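Local coordinates for protein sesquisabinene B synthase 2 (PDB 6A2A) that probably converts farnesyl diphosphate into sesquisabinene B, as a magnesium- or manganese-dependent class I terpene synthase, at residues 316-321 / 326-331; 275-280 / 351-356; 265-270 / 308-313. One frame throughout, in Å; residues are numbered along the deposited sequence.

Contact 1: residues 316-321 / 326-331; sequences DDVYDV and EELELF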
ATOM      1  N   ASP A 316       2.174   9.675  20.362  1.00 17.14           N
ATOM      2  CA  ASP A 316       2.697  10.584  21.349  1.00 19.77           C
ATOM      3  C   ASP A 316       1.619  11.667  21.563  1.00 18.22           C
ATOM      4  O   ASP A 316       1.253  11.917  22.647  1.00 20.02           O
ATOM      5  CB  ASP A 316       3.953  11.202  20.820  1.00 21.44           C
ATOM      6  CG  ASP A 316       4.627  12.111  21.788  1.00 29.48           C
ATOM      7  OD1 ASP A 316       4.653  11.873  22.954  1.00 36.95           O
ATOM      8  OD2 ASP A 316       5.200  13.058  21.336  1.00 41.29           O
ATOM      9  N   ASP A 317       1.114  12.264  20.496  1.00 19.21           N
ATOM     10  CA  ASP A 317       0.057  13.261  20.595  1.00 19.67           C
ATOM     11  C   ASP A 317      -1.217  12.693  21.251  1.00 20.47           C
ATOM     12  O   ASP A 317      -1.848  13.336  22.018  1.00 19.86           O
ATOM     13  CB  ASP A 317      -0.269  13.885  19.255  1.00 20.99           C
ATOM     14  CG  ASP A 317       0.813  14.796  18.754  1.00 28.49           C
ATOM     15  OD1 ASP A 317       1.698  15.156  19.457  1.00 29.19           O
ATOM     16  OD2 ASP A 317       0.779  15.180  17.638  1.00 34.75           O
ATOM     17  N   VAL A 318      -1.562  11.454  20.947  1.00 19.47           N
ATOM     18  CA  VAL A 318      -2.722  10.826  21.566  1.00 20.08           C
ATOM     19  C   VAL A 318      -2.563  10.797  23.087  1.00 20.52           C
ATOM     20  O   VAL A 318      -3.462  11.082  23.800  1.00 19.72           O
ATOM     21  CB  VAL A 318      -2.940   9.393  21.067  1.00 20.06           C
ATOM     22  CG1 VAL A 318      -3.939   8.667  21.924  1.00 22.19           C
ATOM     23  CG2 VAL A 318      -3.371   9.396  19.615  1.00 21.24           C
ATOM     24  N   TYR A 319      -1.387  10.414  23.538  1.00 18.61           N
ATOM     25  CA  TYR A 319      -1.087  10.337  24.940  1.00 20.38           C
ATOM     26  C   TYR A 319      -0.894  11.701  25.582  1.00 21.47           C
ATOM     27  O   TYR A 319      -1.323  11.928  26.666  1.00 21.66           O
ATOM     28  CB  TYR A 319       0.113   9.447  25.200  1.00 19.18           C
ATOM     29  CG  TYR A 319      -0.238   7.973  25.254  1.00 18.22           C
ATOM     30  CD1 TYR A 319      -0.615   7.289  24.124  1.00 18.95           C
ATOM     31  CD2 TYR A 319      -0.172   7.265  26.427  1.00 19.04           C
ATOM     32  CE1 TYR A 319      -0.936   5.950  24.185  1.00 19.92           C
ATOM     33  CE2 TYR A 319      -0.483   5.933  26.492  1.00 18.54           C
ATOM     34  CZ  TYR A 319      -0.859   5.267  25.369  1.00 19.94           C
ATOM     35  OH  TYR A 319      -1.195   3.965  25.430  1.00 19.81           O
ATOM     36  N   ASP A 320      -0.307  12.624  24.866  1.00 22.40           N
ATOM     37  CA  ASP A 320      -0.037  13.915  25.438  1.00 25.63           C
ATOM     38  C   ASP A 320      -1.126  14.956  25.322  1.00 27.54           C
ATOM     39  O   ASP A 320      -1.355  15.702  26.221  1.00 25.84           O
ATOM     40  CB  ASP A 320       1.200  14.498  24.816  1.00 30.00           C
ATOM     41  CG  ASP A 320       1.997  15.229  25.785  1.00 30.00           C
ATOM     42  OD1 ASP A 320       2.692  14.562  26.528  1.00 30.00           O
ATOM     43  OD2 ASP A 320       1.915  16.443  25.862  1.00 30.00           O
ATOM     44  N   VAL A 321      -1.741  15.035  24.162  1.00 26.24           N
ATOM     45  CA  VAL A 321      -2.701  16.049  23.918  1.00 26.31           C
ATOM     46  C   VAL A 321      -4.055  15.604  23.414  1.00 21.88           C
ATOM     47  O   VAL A 321      -4.619  16.250  22.596  1.00 23.87           O
ATOM     48  CB  VAL A 321      -2.128  17.128  22.977  1.00 26.54           C
ATOM     49  CG1 VAL A 321      -1.040  17.908  23.651  1.00 33.51           C
ATOM     50  CG2 VAL A 321      -1.599  16.532  21.712  1.00 27.49           C
ATOM     51  N   GLU A 326      -8.067   7.280  31.468  1.00 24.59           N
ATOM     52  CA  GLU A 326      -8.777   5.991  31.304  1.00 29.56           C
ATOM     53  C   GLU A 326      -8.698   5.449  29.866  1.00 26.37           C
ATOM     54  O   GLU A 326      -8.517   4.237  29.634  1.00 26.56           O
ATOM     55  CB  GLU A 326     -10.219   6.163  31.758  1.00 34.29           C
ATOM     56  CG  GLU A 326     -10.308   6.356  33.266  1.00 34.67           C
ATOM     57  CD  GLU A 326     -10.246   7.795  33.747  1.00 39.07           C
ATOM     58  OE1 GLU A 326      -9.771   8.662  32.978  1.00 35.47           O
ATOM     59  OE2 GLU A 326     -10.711   8.066  34.895  1.00 34.72           O
ATOM     60  N   GLU A 327      -8.825   6.324  28.889  1.00 25.64           N
ATOM     61  CA  GLU A 327      -8.673   5.940  27.482  1.00 24.06           C
ATOM     62  C   GLU A 327      -7.267   5.371  27.242  1.00 24.59           C
ATOM     63  O   GLU A 327      -7.096   4.399  26.559  1.00 25.17           O
ATOM     64  CB  GLU A 327      -8.934   7.177  26.624  1.00 25.52           C
ATOM     65  CG  GLU A 327     -10.380   7.601  26.601  1.00 24.84           C
ATOM     66  CD  GLU A 327     -10.697   8.989  26.042  1.00 31.90           C
ATOM     67  OE1 GLU A 327      -9.807   9.851  25.979  1.00 27.27           O
ATOM     68  OE2 GLU A 327     -11.866   9.200  25.666  1.00 35.24           O
ATOM     69  N   LEU A 328      -6.263   6.013  27.815  1.00 23.10           N
ATOM     70  CA  LEU A 328      -4.907   5.622  27.545  1.00 23.40           C
ATOM     71  C   LEU A 328      -4.604   4.295  28.264  1.00 25.06           C
ATOM     72  O   LEU A 328      -3.828   3.498  27.778  1.00 23.82           O
ATOM     73  CB  LEU A 328      -3.987   6.769  27.951  1.00 21.94           C
ATOM     74  CG  LEU A 328      -4.215   8.075  27.186  1.00 23.48           C
ATOM     75  CD1 LEU A 328      -3.384   9.207  27.749  1.00 25.39           C
ATOM     76  CD2 LEU A 328      -3.948   7.917  25.698  1.00 23.85           C
ATOM     77  N   GLU A 329      -5.160   4.071  29.470  1.00 25.96           N
ATOM     78  CA  GLU A 329      -5.033   2.742  30.139  1.00 24.08           C
ATOM     79  C   GLU A 329      -5.534   1.636  29.234  1.00 22.50           C
ATOM     80  O   GLU A 329      -4.918   0.590  29.176  1.00 26.55           O
ATOM     81  CB  GLU A 329      -5.889   2.605  31.425  1.00 29.81           C
ATOM     82  CG  GLU A 329      -5.656   3.713  32.413  1.00 39.72           C
ATOM     83  CD  GLU A 329      -6.284   3.536  33.791  1.00 48.96           C
ATOM     84  OE1 GLU A 329      -7.218   2.696  33.935  1.00 49.09           O
ATOM     85  OE2 GLU A 329      -5.830   4.254  34.714  1.00 54.41           O
ATOM     86  N   LEU A 330      -6.642   1.840  28.556  1.00 24.52           N
ATOM     87  CA  LEU A 330      -7.144   0.790  27.663  1.00 24.73           C
ATOM     88  C   LEU A 330      -6.247   0.685  26.403  1.00 23.29           C
ATOM     89  O   LEU A 330      -6.037  -0.388  25.927  1.00 21.50           O
ATOM     90  CB  LEU A 330      -8.585   1.101  27.254  1.00 23.86           C
ATOM     91  CG  LEU A 330      -9.241   0.106  26.299  1.00 27.51           C
ATOM     92  CD1 LEU A 330      -9.164  -1.316  26.826  1.00 30.66           C
ATOM     93  CD2 LEU A 330     -10.671   0.500  25.973  1.00 30.80           C
ATOM     94  N   PHE A 331      -5.831   1.823  25.843  1.00 23.67           N
ATOM     95  CA  PHE A 331      -4.883   1.796  24.688  1.00 20.63           C
ATOM     96  C   PHE A 331      -3.672   0.935  25.039  1.00 22.53           C
ATOM     97  O   PHE A 331      -3.237   0.021  24.275  1.00 23.35           O
ATOM     98  CB  PHE A 331      -4.526   3.236  24.314  1.00 22.86           C
ATOM     99  CG  PHE A 331      -3.890   3.435  22.965  1.00 20.21           C
ATOM    100  CD1 PHE A 331      -2.686   2.821  22.629  1.00 20.43           C
ATOM    101  CD2 PHE A 331      -4.473   4.294  22.053  1.00 21.63           C
ATOM    102  CE1 PHE A 331      -2.076   3.108  21.414  1.00 18.68           C
ATOM    103  CE2 PHE A 331      -3.872   4.544  20.822  1.00 21.78           C
ATOM    104  CZ  PHE A 331      -2.701   3.925  20.497  1.00 19.65           C
TER

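Contact 2: residues 275-280 / 351-356; sequences MPFARN and RMPLLT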
ATOM      1  N   MET A 275      -6.843  13.184  11.639  1.00 23.01           N
ATOM      2  CA  MET A 275      -6.938  13.358  13.110  1.00 21.57           C
ATOM      3  C   MET A 275      -6.685  14.832  13.401  1.00 23.14           C
ATOM      4  O   MET A 275      -5.884  15.454  12.763  1.00 23.20           O
ATOM      5  CB  MET A 275      -5.891  12.547  13.866  1.00 24.68           C
ATOM      6  CG  MET A 275      -5.964  11.076  13.619  1.00 23.65           C
ATOM      7  SD  MET A 275      -7.512  10.347  14.099  1.00 27.53           S
ATOM      8  CE  MET A 275      -8.511  10.322  12.619  1.00 30.91           C
ATOM      9  N   PRO A 276      -7.324  15.372  14.433  1.00 22.14           N
ATOM     10  CA  PRO A 276      -7.079  16.748  14.778  1.00 24.12           C
ATOM     11  C   PRO A 276      -5.809  16.928  15.622  1.00 27.95           C
ATOM     12  O   PRO A 276      -5.799  17.734  16.533  1.00 33.25           O
ATOM     13  CB  PRO A 276      -8.356  17.104  15.582  1.00 21.50           C
ATOM     14  CG  PRO A 276      -8.714  15.843  16.240  1.00 21.65           C
ATOM     15  CD  PRO A 276      -8.389  14.740  15.236  1.00 21.69           C
ATOM     16  N   PHE A 277      -4.754  16.175  15.298  1.00 28.72           N
ATOM     17  CA  PHE A 277      -3.418  16.352  15.860  1.00 28.70           C
ATOM     18  C   PHE A 277      -2.404  15.801  14.838  1.00 32.92           C
ATOM     19  O   PHE A 277      -2.810  15.283  13.723  1.00 30.35           O
ATOM     20  CB  PHE A 277      -3.355  15.717  17.258  1.00 27.44           C
ATOM     21  CG  PHE A 277      -4.041  14.369  17.367  1.00 25.95           C
ATOM     22  CD1 PHE A 277      -3.442  13.217  16.882  1.00 27.13           C
ATOM     23  CD2 PHE A 277      -5.325  14.253  17.899  1.00 25.99           C
ATOM     24  CE1 PHE A 277      -4.075  11.986  16.957  1.00 22.67           C
ATOM     25  CE2 PHE A 277      -5.966  13.020  17.952  1.00 22.73           C
ATOM     26  CZ  PHE A 277      -5.348  11.886  17.494  1.00 21.74           C
ATOM     27  N   ALA A 278      -1.114  15.909  15.171  1.00 33.71           N
ATOM     28  CA  ALA A 278       0.008  15.248  14.380  1.00 35.63           C
ATOM     29  C   ALA A 278       0.079  15.771  12.925  1.00 36.75           C
ATOM     30  O   ALA A 278       0.428  15.020  11.903  1.00 29.15           O
ATOM     31  CB  ALA A 278      -0.100  13.741  14.443  1.00 39.23           C
ATOM     32  N   ARG A 279      -0.184  17.076  12.829  1.00 31.83           N
ATOM     33  CA  ARG A 279       0.196  17.898  11.661  1.00 34.01           C
ATOM     34  C   ARG A 279       1.658  17.630  11.265  1.00 29.84           C
ATOM     35  O   ARG A 279       2.568  17.611  12.103  1.00 34.01           O
ATOM     36  CB  ARG A 279       0.036  19.390  11.959  1.00 39.05           C
ATOM     37  CG  ARG A 279       0.051  20.263  10.712  1.00 41.37           C
ATOM     38  CD  ARG A 279      -0.306  21.703  10.999  1.00 48.49           C
ATOM     39  NE  ARG A 279       0.562  22.330  11.989  1.00 56.72           N
ATOM     40  CZ  ARG A 279       1.543  23.201  11.724  1.00 60.15           C
ATOM     41  NH1 ARG A 279       2.145  23.829  12.723  1.00 64.67           N
ATOM     42  NH2 ARG A 279       1.932  23.430  10.477  1.00 59.44           N
ATOM     43  N   ASN A 280       1.838  17.370   9.988  1.00 27.75           N
ATOM     44  CA  ASN A 280       3.128  17.057   9.411  1.00 26.64           C
ATOM     45  C   ASN A 280       3.801  15.793   9.950  1.00 25.42           C
ATOM     46  O   ASN A 280       4.943  15.589   9.734  1.00 23.36           O
ATOM     47  CB  ASN A 280       4.068  18.236   9.516  1.00 26.77           C
ATOM     48  CG  ASN A 280       3.625  19.408   8.671  1.00 28.73           C
ATOM     49  OD1 ASN A 280       3.186  19.250   7.582  1.00 32.20           O
ATOM     50  ND2 ASN A 280       3.736  20.567   9.204  1.00 29.23           N
ATOM     51  N   ARG A 351      -9.118   5.305  18.492  1.00 19.13           N
ATOM     52  CA  ARG A 351      -9.209   3.970  17.945  1.00 18.25           C
ATOM     53  C   ARG A 351      -8.445   3.851  16.606  1.00 16.45           C
ATOM     54  O   ARG A 351      -7.820   2.800  16.356  1.00 17.89           O
ATOM     55  CB  ARG A 351     -10.671   3.585  17.684  1.00 18.98           C
ATOM     56  CG  ARG A 351     -10.921   2.090  17.625  1.00 19.69           C
ATOM     57  CD  ARG A 351     -12.348   1.706  17.254  1.00 19.78           C
ATOM     58  NE  ARG A 351     -13.336   2.528  17.921  1.00 22.10           N
ATOM     59  CZ  ARG A 351     -14.558   2.798  17.474  1.00 25.57           C
ATOM     60  NH1 ARG A 351     -15.095   2.088  16.485  1.00 26.00           N
ATOM     61  NH2 ARG A 351     -15.223   3.805  18.016  1.00 26.57           N
ATOM     62  N   MET A 352      -8.484   4.873  15.795  1.00 17.94           N
ATOM     63  CA  MET A 352      -7.843   4.809  14.433  1.00 17.93           C
ATOM     64  C   MET A 352      -6.314   4.743  14.577  1.00 18.83           C
ATOM     65  O   MET A 352      -5.664   3.816  14.031  1.00 19.64           O
ATOM     66  CB  MET A 352      -8.356   5.928  13.537  1.00 18.45           C
ATOM     67  CG  MET A 352      -9.779   5.607  13.014  1.00 19.51           C
ATOM     68  SD  MET A 352     -10.504   6.887  12.030  1.00 22.26           S
ATOM     69  CE  MET A 352      -9.311   6.954  10.692  1.00 24.13           C
ATOM     70  N   PRO A 353      -5.702   5.628  15.392  1.00 18.45           N
ATOM     71  CA  PRO A 353      -4.270   5.421  15.703  1.00 18.59           C
ATOM     72  C   PRO A 353      -3.944   4.042  16.278  1.00 16.56           C
ATOM     73  O   PRO A 353      -2.894   3.430  15.969  1.00 17.63           O
ATOM     74  CB  PRO A 353      -3.977   6.516  16.734  1.00 18.29           C
ATOM     75  CG  PRO A 353      -4.959   7.629  16.367  1.00 18.69           C
ATOM     76  CD  PRO A 353      -6.198   6.854  15.984  1.00 19.45           C
ATOM     77  N   LEU A 354      -4.750   3.555  17.190  1.00 17.02           N
ATOM     78  CA  LEU A 354      -4.500   2.289  17.815  1.00 17.27           C
ATOM     79  C   LEU A 354      -4.463   1.179  16.756  1.00 15.99           C
ATOM     80  O   LEU A 354      -3.542   0.345  16.719  1.00 15.17           O
ATOM     81  CB  LEU A 354      -5.575   1.975  18.854  1.00 19.23           C
ATOM     82  CG  LEU A 354      -5.550   0.564  19.442  1.00 20.52           C
ATOM     83  CD1 LEU A 354      -4.298   0.338  20.230  1.00 25.40           C
ATOM     84  CD2 LEU A 354      -6.749   0.345  20.352  1.00 28.34           C
ATOM     85  N   LEU A 355      -5.496   1.131  15.956  1.00 18.28           N
ATOM     86  CA  LEU A 355      -5.618   0.030  15.032  1.00 18.34           C
ATOM     87  C   LEU A 355      -4.610   0.187  13.889  1.00 17.01           C
ATOM     88  O   LEU A 355      -4.163  -0.829  13.300  1.00 19.30           O
ATOM     89  CB  LEU A 355      -7.042  -0.026  14.470  1.00 18.95           C
ATOM     90  CG  LEU A 355      -8.103  -0.510  15.464  1.00 19.25           C
ATOM     91  CD1 LEU A 355      -9.505  -0.380  14.874  1.00 19.96           C
ATOM     92  CD2 LEU A 355      -7.820  -1.929  15.917  1.00 20.77           C
ATOM     93  N   THR A 356      -4.209   1.415  13.574  1.00 16.00           N
ATOM     94  CA  THR A 356      -3.137   1.584  12.588  1.00 17.57           C
ATOM     95  C   THR A 356      -1.798   1.090  13.142  1.00 17.47           C
ATOM     96  O   THR A 356      -1.027   0.454  12.441  1.00 14.90           O
ATOM     97  CB  THR A 356      -3.096   3.008  12.065  1.00 17.49           C
ATOM     98  OG1 THR A 356      -4.342   3.338  11.430  1.00 19.76           O
ATOM     99  CG2 THR A 356      -1.934   3.199  11.111  1.00 17.21           C
TER

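Contact 3: residues 265-270 / 308-313; sequences RWWVGT and VGALIT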
ATOM      1  N   ARG A 265       0.336   7.965   0.089  1.00 22.64           N
ATOM      2  CA  ARG A 265      -0.875   7.180  -0.218  1.00 23.41           C
ATOM      3  C   ARG A 265      -1.254   6.279   0.964  1.00 20.97           C
ATOM      4  O   ARG A 265      -2.438   6.190   1.316  1.00 21.61           O
ATOM      5  CB  ARG A 265      -0.689   6.403  -1.526  1.00 25.81           C
ATOM      6  CG  ARG A 265      -0.706   7.306  -2.750  1.00 32.36           C
ATOM      7  CD  ARG A 265      -0.693   6.577  -4.082  1.00 35.94           C
ATOM      8  NE  ARG A 265       0.595   5.954  -4.348  1.00 45.16           N
ATOM      9  CZ  ARG A 265       1.606   6.559  -4.959  1.00 46.02           C
ATOM     10  NH1 ARG A 265       1.453   7.777  -5.449  1.00 47.57           N
ATOM     11  NH2 ARG A 265       2.774   5.957  -5.056  1.00 42.62           N
ATOM     12  N   TRP A 266      -0.295   5.614   1.600  1.00 19.85           N
ATOM     13  CA  TRP A 266      -0.533   4.804   2.772  1.00 18.33           C
ATOM     14  C   TRP A 266      -1.182   5.665   3.879  1.00 18.15           C
ATOM     15  O   TRP A 266      -2.131   5.222   4.528  1.00 19.94           O
ATOM     16  CB  TRP A 266       0.774   4.175   3.279  1.00 21.15           C
ATOM     17  CG  TRP A 266       0.686   3.610   4.661  1.00 19.11           C
ATOM     18  CD1 TRP A 266       0.109   2.430   5.040  1.00 20.72           C
ATOM     19  CD2 TRP A 266       1.211   4.212   5.869  1.00 17.65           C
ATOM     20  NE1 TRP A 266       0.197   2.267   6.395  1.00 21.04           N
ATOM     21  CE2 TRP A 266       0.889   3.341   6.932  1.00 17.91           C
ATOM     22  CE3 TRP A 266       1.907   5.395   6.141  1.00 18.11           C
ATOM     23  CZ2 TRP A 266       1.228   3.612   8.258  1.00 19.01           C
ATOM     24  CZ3 TRP A 266       2.255   5.648   7.460  1.00 17.58           C
ATOM     25  CH2 TRP A 266       1.950   4.757   8.488  1.00 17.30           C
ATOM     26  N   TRP A 267      -0.535   6.787   4.153  1.00 19.84           N
ATOM     27  CA  TRP A 267      -0.980   7.695   5.259  1.00 18.72           C
ATOM     28  C   TRP A 267      -2.407   8.176   5.018  1.00 20.89           C
ATOM     29  O   TRP A 267      -3.227   8.076   5.906  1.00 19.11           O
ATOM     30  CB  TRP A 267       0.012   8.833   5.387  1.00 19.95           C
ATOM     31  CG  TRP A 267      -0.209   9.767   6.537  1.00 19.34           C
ATOM     32  CD1 TRP A 267      -0.488  11.090   6.461  1.00 21.30           C
ATOM     33  CD2 TRP A 267      -0.094   9.454   7.936  1.00 18.83           C
ATOM     34  NE1 TRP A 267      -0.543  11.628   7.716  1.00 21.92           N
ATOM     35  CE2 TRP A 267      -0.334  10.653   8.642  1.00 19.73           C
ATOM     36  CE3 TRP A 267       0.181   8.286   8.638  1.00 17.80           C
ATOM     37  CZ2 TRP A 267      -0.244  10.731  10.026  1.00 20.78           C
ATOM     38  CZ3 TRP A 267       0.274   8.357  10.020  1.00 21.62           C
ATOM     39  CH2 TRP A 267       0.058   9.571  10.708  1.00 19.47           C
ATOM     40  N   VAL A 268      -2.711   8.648   3.815  1.00 20.39           N
ATOM     41  CA  VAL A 268      -4.071   9.072   3.537  1.00 21.27           C
ATOM     42  C   VAL A 268      -5.020   7.858   3.682  1.00 21.50           C
ATOM     43  O   VAL A 268      -6.174   8.001   4.171  1.00 21.56           O
ATOM     44  CB  VAL A 268      -4.123   9.758   2.149  1.00 21.85           C
ATOM     45  CG1 VAL A 268      -5.560   9.966   1.689  1.00 26.53           C
ATOM     46  CG2 VAL A 268      -3.370  11.087   2.179  1.00 24.87           C
ATOM     47  N   GLY A 269      -4.588   6.660   3.287  1.00 20.80           N
ATOM     48  CA  GLY A 269      -5.363   5.445   3.466  1.00 22.64           C
ATOM     49  C   GLY A 269      -5.655   5.101   4.916  1.00 24.37           C
ATOM     50  O   GLY A 269      -6.698   4.518   5.240  1.00 25.51           O
ATOM     51  N   THR A 270      -4.740   5.441   5.842  1.00 21.42           N
ATOM     52  CA  THR A 270      -5.033   5.173   7.247  1.00 20.23           C
ATOM     53  C   THR A 270      -6.112   6.134   7.738  1.00 19.16           C
ATOM     54  O   THR A 270      -6.625   5.937   8.835  1.00 20.81           O
ATOM     55  CB  THR A 270      -3.824   5.366   8.190  1.00 18.30           C
ATOM     56  OG1 THR A 270      -3.359   6.721   8.207  1.00 19.05           O
ATOM     57  CG2 THR A 270      -2.674   4.475   7.803  1.00 19.85           C
ATOM     58  N   VAL A 308       6.670   3.655  11.104  1.00 13.93           N
ATOM     59  CA  VAL A 308       6.754   3.598  12.577  1.00 17.10           C
ATOM     60  C   VAL A 308       6.916   5.021  13.156  1.00 17.37           C
ATOM     61  O   VAL A 308       6.219   5.398  14.136  1.00 15.21           O
ATOM     62  CB  VAL A 308       7.883   2.661  13.012  1.00 17.12           C
ATOM     63  CG1 VAL A 308       8.017   2.573  14.515  1.00 16.40           C
ATOM     64  CG2 VAL A 308       7.643   1.273  12.442  1.00 18.38           C
ATOM     65  N   GLY A 309       7.812   5.841  12.574  1.00 14.52           N
ATOM     66  CA  GLY A 309       8.019   7.197  13.097  1.00 15.51           C
ATOM     67  C   GLY A 309       6.778   8.073  13.020  1.00 15.43           C
ATOM     68  O   GLY A 309       6.484   8.815  13.965  1.00 17.12           O
ATOM     69  N   ALA A 310       5.995   7.973  11.928  1.00 15.64           N
ATOM     70  CA  ALA A 310       4.738   8.695  11.834  1.00 15.13           C
ATOM     71  C   ALA A 310       3.752   8.211  12.915  1.00 15.25           C
ATOM     72  O   ALA A 310       3.065   9.067  13.530  1.00 15.92           O
ATOM     73  CB  ALA A 310       4.160   8.530  10.473  1.00 15.19           C
ATOM     74  N   LEU A 311       3.740   6.942  13.235  1.00 15.54           N
ATOM     75  CA  LEU A 311       2.864   6.416  14.284  1.00 15.65           C
ATOM     76  C   LEU A 311       3.351   6.826  15.678  1.00 16.34           C
ATOM     77  O   LEU A 311       2.490   7.108  16.541  1.00 16.16           O
ATOM     78  CB  LEU A 311       2.728   4.891  14.157  1.00 16.92           C
ATOM     79  CG  LEU A 311       1.930   4.505  12.902  1.00 17.99           C
ATOM     80  CD1 LEU A 311       2.041   3.043  12.590  1.00 20.42           C
ATOM     81  CD2 LEU A 311       0.487   4.922  13.045  1.00 22.33           C
ATOM     82  N   ILE A 312       4.650   6.856  15.908  1.00 16.43           N
ATOM     83  CA  ILE A 312       5.209   7.348  17.196  1.00 17.58           C
ATOM     84  C   ILE A 312       4.755   8.791  17.416  1.00 16.71           C
ATOM     85  O   ILE A 312       4.201   9.081  18.475  1.00 18.99           O
ATOM     86  CB  ILE A 312       6.740   7.186  17.248  1.00 16.75           C
ATOM     87  CG1 ILE A 312       7.110   5.714  17.352  1.00 17.06           C
ATOM     88  CG2 ILE A 312       7.354   7.986  18.375  1.00 18.96           C
ATOM     89  CD1 ILE A 312       8.561   5.441  17.126  1.00 17.95           C
ATOM     90  N   THR A 313       4.876   9.656  16.387  1.00 15.60           N
ATOM     91  CA  THR A 313       4.477  11.056  16.453  1.00 19.16           C
ATOM     92  C   THR A 313       2.981  11.166  16.778  1.00 19.14           C
ATOM     93  O   THR A 313       2.570  11.926  17.711  1.00 19.44           O
ATOM     94  CB  THR A 313       4.844  11.806  15.161  1.00 23.79           C
ATOM     95  OG1 THR A 313       6.270  11.721  15.071  1.00 26.18           O
ATOM     96  CG2 THR A 313       4.371  13.249  15.169  1.00 26.78           C
TER

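Contact 1: residues 316-321 / 326-331
Tyr319 and Leu328 bring the two backbones closest, CA to CA 6.6 Å, where helix segments 316-321 and 326-331 run roughly antiparallel, at 148° between their directions with axes 10.4 Å apart. The same two residues carry most of the contact. Leu328 CD2 sits over the centre of the Tyr319 ring, almost on the ring normal and 3.7 Å from the centroid, a CH-pi contact. The same methyl meets Val318 CG1 at 3.8 Å, while Leu328 CD1 packs back toward the Tyr319 backbone, 3.6 Å from Tyr319 O. Tyr319 has CG opposite its own carbonyl carbon (chi1 -83°), which swings the ring across helix 325-337, alongside the Leu328 side chain, the two running in opposite directions, and draws the hydroxyl end in. There it meets Phe331 in an edge-to-face pair: the edge of the tyrosine points at the phenylalanine face, planes 77° apart and centroids separated by 5.4 Å. Tyr319 CE1 lies above the rim of that face, 3.9 Å from Phe331 CD1. The phenol oxygen is hydrogen-bonded to Thr332 OG1, one residue beyond the segment, and Thr332 OG1 is also bonded to Leu328 O. The Tyr319 ring has a further edge-to-face partner in Tyr391 of helix 377-400. An alanine in place of Tyr319 is likely to leave Leu328 CD2 and the Phe331 face without the ring they pack on, and Thr332 without its phenol partner. Away from this packing, Asp316 and Asp320 are the outer aspartates of the DDxxD motif of class I terpene synthases, and both coordinate magnesium in a structure of this protein, although no metal is bound to this chain. The contact thus joins the motif-bearing end of helix 299-321 to the helix that follows it.

Contact 2: residues 275-280 / 351-356
Phe277 presents the edge of its ring to Pro353: CZ lies 4.4 Å from Pro353 CG, which sits near the ring plane. One face of the same ring is covered from within the loop by Met275 CB, 3.6 Å above the plane and shifted toward the rim; the Tyr322 ring also meets the Phe277 ring, the planes at about 55°. The methionines carry the rest. Met275 points at the helix and then bends at both chi2 and chi3, so that the sulfur passes Pro353, SD to CD 4.2 Å, and the terminal methyl crosses toward Met352. Met352 has its CG opposite the carbonyl carbon (chi1 -76°) and runs extended through chi2 before turning at chi3 (61°), which brings methyl against methyl, Met275 CE to Met352 CE 4.0 Å. No hydrogen bond joins the segments; this is apolar packing, one thioether chain against another and, through Met275 SD, against the proline ring. Pro353 also shapes the helix itself: its nitrogen has no hydrogen to give to the preceding turn, and the helix kinks there. One turn on, Thr356 reaches back to Met352 O with two donors, its backbone N at 2.8 Å and OG1 at 3.0 Å, the hydroxyl approaching from above the carbonyl plane. Tyr366 of the second subunit adds a weak hydrogen bond to Met352 O, and Leu369 and Lys370 of that subunit pack on Arg351 and Met352. Phe277 also touches Val318 of helix 299-321, within the aspartate-rich motif. The result is a proline-kinked helix, 348-372, in the all-helical class I terpene synthase fold, packed against by the loop that joins helix 239-270 to helix 281-292 and bordered by the second subunit.

Contact 3: residues 265-270 / 308-313
Trp267 and Ala310 make the closer of two meetings here, CZ3 on the far end of the indole reaching the alanine CB at 3.9 Å, oblique to the ring. Beside it Trp266 brings up the benzo edge of its own indole, with CH2 4.4 Å from Leu311 CG, which lies near the ring plane. Trp267 CG is placed opposite the backbone N (chi1 -174°), and this carries the indole across to the other helix although its first bond does not aim there. A shell further out, Thr270 packs on both indoles from its own segment. Its CG2 lies 3.7 Å above one face of Trp266, and its OG1 is 3.8 Å above a face of Trp267. Thr270 OG1 donates to Trp267 O at 2.7 Å, in the carbonyl plane and on a lone pair, and is also bonded to Leu272 N, which together would fix its rotation. Beyond that, Leu282 of helix 281-292 touches Trp266, Trp267 and Ala310, while Lys307 makes a cation-pi contact with Trp266. Thr356 of helix 348-372 packs on Leu311 and Thr270, and Tyr366 of the second subunit is hydrogen-bonded to Thr270 O. Two tryptophans near the C-terminal end of helix 239-270 thus wedge against helix 299-321, one to two turns ahead of its DDxxD motif, as plain helix-helix packing within the alpha-helical terpene synthase fold.

Overall arrangement
From the N terminus, helix 239-270 comes first, and contact 3 closes the loop from its end, 265-270, to residues 308-313 on helix 299-321. Contact 2 opens inside that loop, at 275-280, and closes only at 351-356, so contacts 2 and 3 cross. Contact 1 follows contact 3 in series and lies wholly within the span of contact 2: it joins the end of helix 299-321 to helix 325-337 over a short turn. Helix 299-321 serves contacts 1 and 3, whose centres are about 17 Å apart. Contact 2 touches both, through Phe277 on Val318 and Thr356 on Leu311, tying the loop before helix 281-292, and the aspartate-bearing helix it touches, to helix 348-372 beside the second subunit.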